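Local coordinates for protein CalS11 (Micromonospora echinospora, PDB 3TOS) that probably transfers a methyl group to an oxygen acceptor in calicheamicin biosynthesis, and binds the cofactor product S-adenosyl-L-homocysteine, at residues L57-L62 with L84-A89; Y63-D68 with G210-F215; G165-T170 with K197-A202; R173-A176 with Q180-I183. All blocks are in the same frame, centred on the assembly; numbering follows the deposited sequence.

Overall arrangement
The four contacts join helices and strands of a Rossmann-like methyltransferase fold. Interactions 1 and 2 share helix 50-65, with centres about 11 Å apart: one packs that helix on helix 82-94, the other packs its end on strand 211-215. Interactions 3 and 4 share helix 167-177, one near each end, with centres about 12 Å apart. Interaction 1 closes before interaction 3 opens, and their centres lie about 23 Å apart on opposite sides of the chain's centre. Interactions 3 and 4 both fall within the long span between the segments of interaction 2, which touches each of them, through Phe215 with Leu200 and Ser211 with Ile183. Interaction 3 holds Asp166 and Val167, which bind the cofactor's adenine, so helix 167-177 links that site to interaction 4.

Interaction 1 (L57-L62 with L84-A89); sequences LSMDAL and LGTFAA
Met59 and Thr86 mark the closest approach of the two backbones, with 7.3 Å between Met59 CA and Thr86 CA. Both segments are helical throughout, each a short piece of a longer helix, 50-65 and 82-94. The CB of Met59 and that of Thr86 each point toward the opposing helix, whereas Phe87 starts off to the side and brings its ring round to the contact. Met59, present as selenomethionine, does most of the touching. Its CB lies 3.9 Å from Thr86 CG2 and at the same separation, 3.9 Å, from Phe87 CE1, so that one carbon touches both neighbours. The bend at chi2 (-52°) brings the selenium to 3.8 Å from Phe87 CZ, and a further bend at chi3 sets the direction of the terminal methyl. Measured to the centroid of the Phe87 ring, Met59 SE is at 4.8 Å and 57° off the ring normal, so this Met-aromatic contact is oblique. In the Rossmann-like fold of these methyltransferases, helix 82-94 follows the first strand of the sheet, 72-76. Phe87 also reaches that strand at Ile73 and strand 183-188 at Leu185, while Met59 touches Tyr187, so the two helices are packed against the sheet as well as against each other. Thr86 offers only its methyl across the contact: with CG2 anti to the backbone N, OG1 sits beside that N and bonds Arg82 O within its own helix. Thr86 also packs on Pro45 of the second subunit.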
loop_
_atom_site.group_PDB
_atom_site.type_symbol
_atom_site.label_atom_id
_atom_site.label_comp_id
_atom_site.label_asym_id
_atom_site.label_seq_id
_atom_site.Cartn_x
_atom_site.Cartn_y
_atom_site.Cartn_z
ATOM N N LEU B 57 -25.038 12.659 -2.013
ATOM C CA LEU B 57 -23.828 11.902 -2.030
ATOM C C LEU B 57 -22.794 12.578 -1.110
ATOM O O LEU B 57 -21.963 11.914 -0.492
ATOM C CB LEU B 57 -23.282 11.769 -3.453
ATOM C CG LEU B 57 -24.163 10.949 -4.408
ATOM C CD1 LEU B 57 -23.617 11.102 -5.816
ATOM C CD2 LEU B 57 -24.187 9.482 -3.957
ATOM N N SER B 58 -22.779 13.937 -1.059
ATOM C CA SER B 58 -21.822 14.637 -0.179
ATOM C C SER B 58 -22.160 14.392 1.301
ATOM O O SER B 58 -21.240 14.134 2.103
ATOM C CB SER B 58 -21.828 16.148 -0.439
ATOM O OG SER B 58 -21.225 16.366 -1.708
HETATM N N MSE B 59 -23.442 14.409 1.665
HETATM C CA MSE B 59 -23.816 14.078 3.054
HETATM C C MSE B 59 -23.407 12.654 3.423
HETATM O O MSE B 59 -22.944 12.409 4.561
HETATM C CB MSE B 59 -25.305 14.298 3.303
HETATM C CG MSE B 59 -25.780 15.755 3.149
HETATM SE SE MSE B 59 -24.768 17.084 4.157
HETATM C CE MSE B 59 -23.627 17.773 2.730
ATOM N N ASP B 60 -23.583 11.736 2.474
ATOM C CA ASP B 60 -23.173 10.364 2.680
ATOM C C ASP B 60 -21.653 10.258 2.868
ATOM O O ASP B 60 -21.187 9.491 3.718
ATOM C CB ASP B 60 -23.628 9.473 1.493
ATOM C CG ASP B 60 -23.121 8.082 1.600
ATOM O OD1 ASP B 60 -23.642 7.362 2.453
ATOM O OD2 ASP B 60 -22.252 7.665 0.814
ATOM N N ALA B 61 -20.883 11.041 2.103
ATOM C CA ALA B 61 -19.422 11.011 2.222
ATOM C C ALA B 61 -18.998 11.540 3.604
ATOM O O ALA B 61 -18.102 10.959 4.243
ATOM C CB ALA B 61 -18.778 11.870 1.123
ATOM N N LEU B 62 -19.631 12.616 4.084
ATOM C CA LEU B 62 -19.279 13.126 5.431
ATOM C C LEU B 62 -19.665 12.118 6.516
ATOM O O LEU B 62 -18.852 11.821 7.428
ATOM C CB LEU B 62 -19.979 14.453 5.738
ATOM C CG LEU B 62 -19.579 15.610 4.798
ATOM C CD1 LEU B 62 -20.440 16.814 5.182
ATOM C CD2 LEU B 62 -18.058 16.032 4.932
ATOM N N LEU B 84 -31.411 16.734 7.346
ATOM C CA LEU B 84 -31.791 15.894 8.495
ATOM C C LEU B 84 -32.458 14.623 7.996
ATOM O O LEU B 84 -32.208 13.544 8.526
ATOM C CB LEU B 84 -32.757 16.616 9.440
ATOM C CG LEU B 84 -32.235 17.914 10.095
ATOM C CD1 LEU B 84 -33.174 18.485 11.160
ATOM C CD2 LEU B 84 -30.792 17.767 10.609
ATOM N N GLY B 85 -33.276 14.758 6.939
ATOM C CA GLY B 85 -33.911 13.603 6.264
ATOM C C GLY B 85 -32.815 12.685 5.800
ATOM O O GLY B 85 -32.873 11.469 6.021
ATOM N N THR B 86 -31.828 13.254 5.100
ATOM C CA THR B 86 -30.729 12.462 4.569
ATOM C C THR B 86 -29.992 11.680 5.691
ATOM O O THR B 86 -29.779 10.482 5.590
ATOM C CB THR B 86 -29.729 13.354 3.830
ATOM O OG1 THR B 86 -30.479 14.104 2.841
ATOM C CG2 THR B 86 -28.686 12.456 3.154
ATOM N N PHE B 87 -29.597 12.406 6.747
ATOM C CA PHE B 87 -28.942 11.762 7.907
ATOM C C PHE B 87 -29.807 10.682 8.570
ATOM O O PHE B 87 -29.271 9.642 8.965
ATOM C CB PHE B 87 -28.528 12.796 8.944
ATOM C CG PHE B 87 -27.449 13.736 8.464
ATOM C CD1 PHE B 87 -26.423 13.291 7.670
ATOM C CD2 PHE B 87 -27.516 15.097 8.771
ATOM C CE1 PHE B 87 -25.398 14.249 7.194
ATOM C CE2 PHE B 87 -26.569 16.012 8.325
ATOM C CZ PHE B 87 -25.482 15.600 7.544
ATOM N N ALA B 88 -31.137 10.923 8.701
ATOM C CA ALA B 88 -31.982 9.921 9.309
ATOM C C ALA B 88 -31.977 8.602 8.524
ATOM O O ALA B 88 -31.951 7.503 9.130
ATOM C CB ALA B 88 -33.416 10.453 9.410
ATOM N N ALA B 89 -32.001 8.702 7.188
ATOM C CA ALA B 89 -32.001 7.510 6.359
ATOM C C ALA B 89 -30.622 6.844 6.403
ATOM O O ALA B 89 -30.516 5.620 6.488
ATOM C CB ALA B 89 -32.401 7.856 4.897
#

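Interaction 2 (Y63-D68 with G210-F215); sequences YRQVLD and GSIVAF
Val66 meets Ile212 in the apolar part of this contact, where the end of helix 50-65 comes down on strand 211-215. The touching branch is Val66 CG1, which comes to 3.5 Å from Ile212 CG1, tighter than usual for two carbons, and to 4.1 Å from Ile212 CB. These side chains run obliquely to one another and both CB atoms point toward the opposite segment. Ile212 CG1 lies anti to the carbonyl carbon (chi1 -61°), which places the ethyl branch at the contact, and its CD1 extends to Gln65. There the amide oxygen OE1 rests 4.0 Å from Ile212 CD1, the two side chains crossing at about a right angle. This is packing of a methyl on an amide; the other end of that amide, NE2, is held by Tyr252 OH on the neighbouring strand 251-254. The polar part is a water bridge between backbone carbonyls. Water 1 lies 2.9 Å from Gln65 O and 2.7 Å from Gly210 O, in position to donate to each, although further acceptors compete for its two protons. Gly210 itself turns the chain a corner just before the strand, with phi at 107°, where a CB would collide with the preceding carbonyl oxygen. Val66 and Ile212 additionally touch strand 183-188, at Ala184 and Leu185, in the Rossmann-like sheet. Helix end and strand are therefore joined by apolar packing and shared water, a chemistry in which fit counts for more than any directed side-chain bond.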
loop_
_atom_site.group_PDB
_atom_site.type_symbol
_atom_site.label_atom_id
_atom_site.label_comp_id
_atom_site.label_asym_id
_atom_site.label_seq_id
_atom_site.Cartn_x
_atom_site.Cartn_y
_atom_site.Cartn_z
ATOM N N TYR B 63 -20.847 11.513 6.385
ATOM C CA TYR B 63 -21.296 10.558 7.394
ATOM C C TYR B 63 -20.360 9.355 7.433
ATOM O O TYR B 63 -19.958 8.864 8.491
ATOM C CB TYR B 63 -22.734 10.114 7.097
ATOM C CG TYR B 63 -23.488 9.422 8.243
ATOM C CD1 TYR B 63 -22.821 8.710 9.254
ATOM C CD2 TYR B 63 -24.832 9.595 8.391
ATOM C CE1 TYR B 63 -23.491 8.122 10.281
ATOM C CE2 TYR B 63 -25.502 9.017 9.457
ATOM C CZ TYR B 63 -24.865 8.229 10.332
ATOM O OH TYR B 63 -25.601 7.676 11.366
ATOM N N ARG B 64 -19.989 8.844 6.258
ATOM C CA ARG B 64 -19.076 7.701 6.231
ATOM C C ARG B 64 -17.740 7.978 6.919
ATOM O O ARG B 64 -17.131 7.078 7.468
ATOM C CB ARG B 64 -18.842 7.240 4.795
ATOM C CG ARG B 64 -20.054 6.489 4.240
ATOM C CD ARG B 64 -19.705 5.894 2.876
ATOM N NE ARG B 64 -19.614 6.893 1.803
ATOM C CZ ARG B 64 -18.500 7.269 1.167
ATOM N NH1 ARG B 64 -17.307 6.792 1.527
ATOM N NH2 ARG B 64 -18.576 8.178 0.192
ATOM N N GLN B 65 -17.316 9.233 6.918
ATOM C CA GLN B 65 -16.042 9.583 7.573
ATOM C C GLN B 65 -16.091 9.585 9.080
ATOM O O GLN B 65 -15.021 9.542 9.706
ATOM C CB GLN B 65 -15.495 10.943 7.089
ATOM C CG GLN B 65 -14.969 10.770 5.631
ATOM C CD GLN B 65 -14.170 11.965 5.116
ATOM O OE1 GLN B 65 -13.358 12.540 5.827
ATOM N NE2 GLN B 65 -14.420 12.344 3.873
ATOM N N VAL B 66 -17.297 9.576 9.683
ATOM C CA VAL B 66 -17.394 9.556 11.155
ATOM C C VAL B 66 -18.047 8.263 11.697
ATOM O O VAL B 66 -18.421 8.179 12.886
ATOM C CB VAL B 66 -18.174 10.818 11.690
ATOM C CG1 VAL B 66 -17.492 12.124 11.236
ATOM C CG2 VAL B 66 -19.679 10.797 11.275
ATOM N N LEU B 67 -18.150 7.225 10.869
ATOM C CA LEU B 67 -18.733 5.970 11.340
ATOM C C LEU B 67 -17.845 5.368 12.452
ATOM O O LEU B 67 -18.338 4.575 13.257
ATOM C CB LEU B 67 -18.858 4.983 10.166
ATOM C CG LEU B 67 -20.057 5.393 9.283
ATOM C CD1 LEU B 67 -20.107 4.389 8.156
ATOM C CD2 LEU B 67 -21.458 5.453 10.028
ATOM N N ASP B 68 -16.565 5.738 12.521
ATOM C CA ASP B 68 -15.712 5.256 13.615
ATOM C C ASP B 68 -15.404 6.375 14.620
ATOM O O ASP B 68 -14.412 6.291 15.332
ATOM C CB ASP B 68 -14.382 4.621 13.085
ATOM C CG ASP B 68 -13.493 5.617 12.357
ATOM O OD1 ASP B 68 -13.943 6.775 12.078
ATOM O OD2 ASP B 68 -12.346 5.219 12.018
ATOM N N GLY B 210 -10.549 13.903 14.747
ATOM C CA GLY B 210 -11.286 13.032 13.842
ATOM C C GLY B 210 -12.739 13.495 13.650
ATOM O O GLY B 210 -13.386 13.092 12.681
ATOM N N SER B 211 -13.268 14.287 14.598
ATOM C CA SER B 211 -14.565 14.933 14.331
ATOM C C SER B 211 -14.516 15.737 13.043
ATOM O O SER B 211 -13.504 16.337 12.711
ATOM C CB SER B 211 -14.996 15.857 15.478
ATOM O OG SER B 211 -15.248 15.087 16.663
ATOM N N ILE B 212 -15.613 15.755 12.313
ATOM C CA ILE B 212 -15.606 16.554 11.095
ATOM C C ILE B 212 -16.390 17.840 11.308
ATOM O O ILE B 212 -17.509 17.799 11.858
ATOM C CB ILE B 212 -16.283 15.768 9.891
ATOM C CG1 ILE B 212 -15.494 14.489 9.635
ATOM C CG2 ILE B 212 -16.475 16.729 8.624
ATOM C CD1 ILE B 212 -14.137 14.728 9.060
ATOM N N VAL B 213 -15.828 18.953 10.839
ATOM C CA VAL B 213 -16.502 20.240 10.841
ATOM C C VAL B 213 -16.665 20.666 9.390
ATOM O O VAL B 213 -15.672 20.785 8.666
ATOM C CB VAL B 213 -15.715 21.297 11.639
ATOM C CG1 VAL B 213 -16.442 22.664 11.577
ATOM C CG2 VAL B 213 -15.573 20.777 13.090
ATOM N N ALA B 214 -17.918 20.796 8.948
ATOM C CA ALA B 214 -18.206 21.124 7.544
ATOM C C ALA B 214 -18.959 22.438 7.376
ATOM O O ALA B 214 -19.709 22.836 8.265
ATOM C CB ALA B 214 -19.000 19.984 6.901
ATOM N N PHE B 215 -18.706 23.109 6.256
ATOM C CA PHE B 215 -19.289 24.427 5.973
ATOM C C PHE B 215 -19.921 24.391 4.614
ATOM O O PHE B 215 -19.330 23.900 3.641
ATOM C CB PHE B 215 -18.198 25.508 5.950
ATOM C CG PHE B 215 -17.534 25.710 7.289
ATOM C CD1 PHE B 215 -16.323 25.075 7.561
ATOM C CD2 PHE B 215 -18.136 26.507 8.274
ATOM C CE1 PHE B 215 -15.705 25.254 8.773
ATOM C CE2 PHE B 215 -17.516 26.710 9.507
ATOM C CZ PHE B 215 -16.320 26.053 9.778
HETATM O O HOH W 1 -12.925 11.336 10.736
#

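Interaction 3 (G165-T170 with K197-A202); sequences GDVRET and KAVLEA. With SAH (S-adenosyl-L-homocysteine), chain O.
Val167 and Val199 form the tight part of this contact, their side chains crossing at about a right angle. Val199 CG2 lies 3.5 Å from Val167 CG2 and 3.6 Å from Val167 CB, two close approaches in a buried spot. On the partly exposed side the packing is looser: Arg168 CG rests 3.9 Å from Ala198 CB, and the long arginine chain turns back at chi3 (-81°) toward Asp166. NE and NH2 grip the Asp166 carboxylate side-on, with Arg168 NH2 2.8 Å from Asp166 OD2, while Asp114 and Glu194 provide further salt bridges for the guanidinium. Asp166 is also the N-cap of helix 167-177, its OD1 accepting from Arg168 N. The same OD1 takes a nearly straight bond from adenine N6 of SAH (3.0 Å, 169°), and Val167 N donates to SAH N1 at 3.0 Å, so the amino group and N1 of the adenine's Watson-Crick edge are bound by the Asp166 side chain and the Val167 backbone. An alanine in place of Asp166 is likely to leave the adenine amino group and the helix cap without their acceptor and Arg168 with less to hold it in position. As part of the Rossmann-like fold, the segment 165-170 leaves strand 160-164 with Gly165 bonded to Asp107, Val167 leans on Phe106 of strand 103-107, and helix 193-203 lies alongside helix 167-177, Val199 and Ala202 touching Val171.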
loop_
_atom_site.group_PDB
_atom_site.type_symbol
_atom_site.label_atom_id
_atom_site.label_comp_id
_atom_site.label_asym_id
_atom_site.label_seq_id
_atom_site.Cartn_x
_atom_site.Cartn_y
_atom_site.Cartn_z
ATOM N N GLY B 165 -34.931 28.230 17.840
ATOM C CA GLY B 165 -34.506 29.531 18.336
ATOM C C GLY B 165 -33.167 29.963 17.760
ATOM O O GLY B 165 -32.622 29.330 16.842
ATOM N N ASP B 166 -32.633 31.078 18.285
ATOM C CA ASP B 166 -31.356 31.610 17.799
ATOM C C ASP B 166 -30.216 30.801 18.364
ATOM O O ASP B 166 -30.118 30.654 19.588
ATOM C CB ASP B 166 -31.291 33.049 18.278
ATOM C CG ASP B 166 -30.132 33.790 17.736
ATOM O OD1 ASP B 166 -29.084 33.212 17.407
ATOM O OD2 ASP B 166 -30.282 35.002 17.559
ATOM N N VAL B 167 -29.371 30.242 17.489
ATOM C CA VAL B 167 -28.224 29.378 17.908
ATOM C C VAL B 167 -27.310 30.039 18.897
ATOM O O VAL B 167 -26.635 29.338 19.683
ATOM C CB VAL B 167 -27.387 28.799 16.730
ATOM C CG1 VAL B 167 -28.231 27.783 15.886
ATOM C CG2 VAL B 167 -26.794 29.903 15.866
ATOM N N ARG B 168 -27.234 31.357 18.896
ATOM C CA ARG B 168 -26.393 32.054 19.890
ATOM C C ARG B 168 -26.801 31.705 21.316
ATOM O O ARG B 168 -25.959 31.664 22.239
ATOM C CB ARG B 168 -26.418 33.570 19.676
ATOM C CG ARG B 168 -25.731 33.939 18.371
ATOM C CD ARG B 168 -25.867 35.403 18.013
ATOM N NE ARG B 168 -27.157 35.617 17.401
ATOM C CZ ARG B 168 -27.447 36.628 16.594
ATOM N NH1 ARG B 168 -26.526 37.533 16.255
ATOM N NH2 ARG B 168 -28.656 36.713 16.114
ATOM N N GLU B 169 -28.093 31.420 21.485
ATOM C CA GLU B 169 -28.625 30.998 22.814
ATOM C C GLU B 169 -28.816 29.488 22.917
ATOM O O GLU B 169 -28.522 28.852 23.965
ATOM C CB GLU B 169 -29.943 31.733 23.098
ATOM C CG GLU B 169 -29.765 33.190 23.517
ATOM C CD GLU B 169 -29.192 34.177 22.437
ATOM O OE1 GLU B 169 -29.817 34.426 21.366
ATOM O OE2 GLU B 169 -28.119 34.770 22.711
ATOM N N THR B 170 -29.375 28.898 21.848
ATOM C CA THR B 170 -29.860 27.521 21.966
ATOM C C THR B 170 -28.717 26.513 21.897
ATOM O O THR B 170 -28.856 25.431 22.430
ATOM C CB THR B 170 -30.861 27.181 20.866
ATOM O OG1 THR B 170 -30.211 27.299 19.604
ATOM C CG2 THR B 170 -32.072 28.114 20.893
ATOM N N LYS B 197 -19.774 32.193 14.124
ATOM C CA LYS B 197 -18.718 32.435 15.097
ATOM C C LYS B 197 -19.093 31.939 16.487
ATOM O O LYS B 197 -18.293 31.244 17.122
ATOM C CB LYS B 197 -18.404 33.953 15.163
ATOM C CG LYS B 197 -17.217 34.281 16.139
ATOM C CD LYS B 197 -16.927 35.786 16.074
ATOM C CE LYS B 197 -15.662 36.170 16.861
ATOM N NZ LYS B 197 -15.963 36.123 18.286
ATOM N N ALA B 198 -20.293 32.289 16.939
ATOM C CA ALA B 198 -20.736 31.851 18.269
ATOM C C ALA B 198 -20.792 30.322 18.382
ATOM O O ALA B 198 -20.459 29.763 19.444
ATOM C CB ALA B 198 -22.138 32.433 18.555
ATOM N N VAL B 199 -21.269 29.654 17.329
ATOM C CA VAL B 199 -21.423 28.230 17.434
ATOM C C VAL B 199 -20.078 27.551 17.333
ATOM O O VAL B 199 -19.818 26.597 18.055
ATOM C CB VAL B 199 -22.387 27.717 16.355
ATOM C CG1 VAL B 199 -22.319 26.182 16.287
ATOM C CG2 VAL B 199 -23.820 28.187 16.669
ATOM N N LEU B 200 -19.170 28.056 16.488
ATOM C CA LEU B 200 -17.834 27.466 16.431
ATOM C C LEU B 200 -17.194 27.532 17.807
ATOM O O LEU B 200 -16.554 26.566 18.266
ATOM C CB LEU B 200 -16.933 28.256 15.455
ATOM C CG LEU B 200 -17.025 27.873 14.003
ATOM C CD1 LEU B 200 -16.241 28.970 13.213
ATOM C CD2 LEU B 200 -16.436 26.439 13.752
ATOM N N GLU B 201 -17.332 28.677 18.464
ATOM C CA GLU B 201 -16.724 28.835 19.841
ATOM C C GLU B 201 -17.343 27.834 20.853
ATOM O O GLU B 201 -16.619 27.244 21.691
ATOM C CB GLU B 201 -16.914 30.284 20.310
ATOM C CG GLU B 201 -16.013 31.226 19.585
ATOM C CD GLU B 201 -16.453 32.669 19.645
ATOM O OE1 GLU B 201 -17.600 32.965 20.058
ATOM O OE2 GLU B 201 -15.640 33.533 19.209
ATOM N N ALA B 202 -18.660 27.674 20.779
ATOM C CA ALA B 202 -19.398 26.794 21.691
ATOM C C ALA B 202 -19.072 25.285 21.518
ATOM O O ALA B 202 -18.984 24.561 22.527
ATOM C CB ALA B 202 -20.946 27.017 21.507
HETATM N N SAH O . -29.555 23.111 5.522
HETATM C CA SAH O . -30.722 23.646 4.748
HETATM C CB SAH O . -30.552 25.101 4.344
HETATM C CG SAH O . -30.512 26.045 5.564
HETATM S SD SAH O . -30.819 27.717 5.036
HETATM C C SAH O . -30.833 22.786 3.490
HETATM O O SAH O . -31.771 22.990 2.659
HETATM O OXT SAH O . -30.093 21.810 3.315
HETATM C "C5'" SAH O . -30.108 28.699 6.367
HETATM C "C4'" SAH O . -30.819 28.511 7.750
HETATM O "O4'" SAH O . -30.000 29.101 8.769
HETATM C "C3'" SAH O . -32.146 29.285 7.755
HETATM O "O3'" SAH O . -33.257 28.373 7.936
HETATM C "C2'" SAH O . -31.957 30.268 8.898
HETATM O "O2'" SAH O . -33.144 30.542 9.672
HETATM C "C1'" SAH O . -30.874 29.570 9.754
HETATM N N9 SAH O . -30.142 30.527 10.619
HETATM C C8 SAH O . -29.337 31.554 10.236
HETATM N N7 SAH O . -28.952 32.187 11.374
HETATM C C5 SAH O . -29.508 31.592 12.449
HETATM C C6 SAH O . -29.463 31.814 13.899
HETATM N N6 SAH O . -28.786 32.871 14.404
HETATM N N1 SAH O . -30.162 30.941 14.667
HETATM C C2 SAH O . -30.855 29.890 14.134
HETATM N N3 SAH O . -30.999 29.665 12.809
HETATM C C4 SAH O . -30.274 30.478 11.962
#

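Interaction 4 (R173-A176 with Q180-I183); sequences RYLA and QTVI
Thr181 faces both Tyr174 and Leu175, giving its hydroxyl side to the ring and its methyl to the leucine. With CG2 anti to the backbone N and OG1 beside it (chi1 -63°), the two branches diverge toward separate partners. Thr181 CG2 meets Leu175 CD2 at 4.0 Å, the side chains crossing at about a right angle, an ordinary methyl-to-methyl contact. On the other branch, Thr181 OG1 stands 4.0 Å from Tyr174 CE2, at an oblique angle to the ring. Tyrosine and threonine are linked more firmly through water 2, which sits at the edge of the ring, in its plane, 2.6 Å from Tyr174 OH. The same water donates to Thr181 OG1 over 2.9 Å. The segments belong to the final part of a beta-alpha-beta crossover: helix 167-177 ends, the chain reverses within a few residues, and 180-183 leads into strand 183-188, which in the Rossmann-like order lies across strands 103-107 and 72-76 from strand 160-164, where the crossover began. The closest backbone pair, Leu175 CA and Thr181 CA, is 7.0 Å apart. Tyr174 projects with CG anti to the backbone N (chi1 179°), which carries the ring against Met74 of strand 72-76 and its hydroxyl to Arg102 as well as to the water. Thr181 OG1 has a second bond, to Asn178 O in the turn, so the hydroxyl has two partners, the water and that carbonyl. Leu175 packs besides on Tyr206 and Ala202, and Thr181 O accepts from Asn227 ND2 of the third subunit.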
loop_
_atom_site.group_PDB
_atom_site.type_symbol
_atom_site.label_atom_id
_atom_site.label_comp_id
_atom_site.label_asym_id
_atom_site.label_seq_id
_atom_site.Cartn_x
_atom_site.Cartn_y
_atom_site.Cartn_z
ATOM N N ARG B 173 -27.083 26.395 25.362
ATOM C CA ARG B 173 -28.065 25.797 26.262
ATOM C C ARG B 173 -28.131 24.282 26.071
ATOM O O ARG B 173 -28.121 23.518 27.059
ATOM C CB ARG B 173 -29.444 26.466 26.049
ATOM C CG ARG B 173 -30.589 25.837 26.888
ATOM C CD ARG B 173 -31.958 26.528 26.609
ATOM N NE ARG B 173 -31.848 27.969 26.849
ATOM C CZ ARG B 173 -31.997 28.955 25.944
ATOM N NH1 ARG B 173 -31.808 30.208 26.346
ATOM N NH2 ARG B 173 -32.326 28.723 24.658
ATOM N N TYR B 174 -28.214 23.846 24.810
ATOM C CA TYR B 174 -28.248 22.406 24.494
ATOM C C TYR B 174 -27.021 21.724 25.072
ATOM O O TYR B 174 -27.092 20.673 25.703
ATOM C CB TYR B 174 -28.337 22.170 22.955
ATOM C CG TYR B 174 -28.354 20.681 22.646
ATOM C CD1 TYR B 174 -29.506 19.991 22.588
ATOM C CD2 TYR B 174 -27.147 19.971 22.584
ATOM C CE1 TYR B 174 -29.496 18.625 22.316
ATOM C CE2 TYR B 174 -27.081 18.632 22.394
ATOM C CZ TYR B 174 -28.273 17.942 22.259
ATOM O OH TYR B 174 -28.241 16.584 22.121
ATOM N N LEU B 175 -25.868 22.342 24.860
ATOM C CA LEU B 175 -24.646 21.709 25.354
ATOM C C LEU B 175 -24.615 21.641 26.899
ATOM O O LEU B 175 -24.174 20.635 27.498
ATOM C CB LEU B 175 -23.416 22.431 24.782
ATOM C CG LEU B 175 -23.208 22.298 23.268
ATOM C CD1 LEU B 175 -22.189 23.350 22.788
ATOM C CD2 LEU B 175 -22.799 20.889 23.008
ATOM N N ALA B 176 -25.065 22.703 27.557
ATOM C CA ALA B 176 -25.106 22.715 29.033
ATOM C C ALA B 176 -26.022 21.631 29.580
ATOM O O ALA B 176 -25.694 21.022 30.620
ATOM C CB ALA B 176 -25.527 24.060 29.550
ATOM N N GLN B 180 -22.961 14.878 28.273
ATOM C CA GLN B 180 -22.473 13.632 27.660
ATOM C C GLN B 180 -22.044 13.845 26.224
ATOM O O GLN B 180 -21.480 12.920 25.621
ATOM C CB GLN B 180 -23.558 12.556 27.691
ATOM C CG GLN B 180 -24.631 12.692 26.576
ATOM C CD GLN B 180 -25.683 13.792 26.861
ATOM O OE1 GLN B 180 -25.681 14.425 27.930
ATOM N NE2 GLN B 180 -26.604 14.025 25.873
ATOM N N THR B 181 -22.281 15.071 25.669
ATOM C CA THR B 181 -22.139 15.248 24.217
ATOM C C THR B 181 -20.685 15.076 23.723
ATOM O O THR B 181 -19.718 15.659 24.296
ATOM C CB THR B 181 -22.600 16.672 23.793
ATOM O OG1 THR B 181 -23.985 16.802 24.108
ATOM C CG2 THR B 181 -22.326 16.948 22.301
ATOM N N VAL B 182 -20.527 14.234 22.709
ATOM C CA VAL B 182 -19.362 14.321 21.840
ATOM C C VAL B 182 -19.945 14.676 20.454
ATOM O O VAL B 182 -21.023 14.216 20.123
ATOM C CB VAL B 182 -18.555 12.986 21.770
ATOM C CG1 VAL B 182 -17.369 13.152 20.807
ATOM C CG2 VAL B 182 -18.051 12.568 23.154
ATOM N N ILE B 183 -19.301 15.551 19.685
ATOM C CA ILE B 183 -19.826 15.931 18.338
ATOM C C ILE B 183 -19.010 15.227 17.323
ATOM O O ILE B 183 -17.801 15.498 17.175
ATOM C CB ILE B 183 -19.762 17.465 18.115
ATOM C CG1 ILE B 183 -20.662 18.130 19.169
ATOM C CG2 ILE B 183 -20.206 17.844 16.601
ATOM C CD1 ILE B 183 -20.521 19.661 19.254
HETATM O O HOH W 2 -25.938 15.454 22.522
#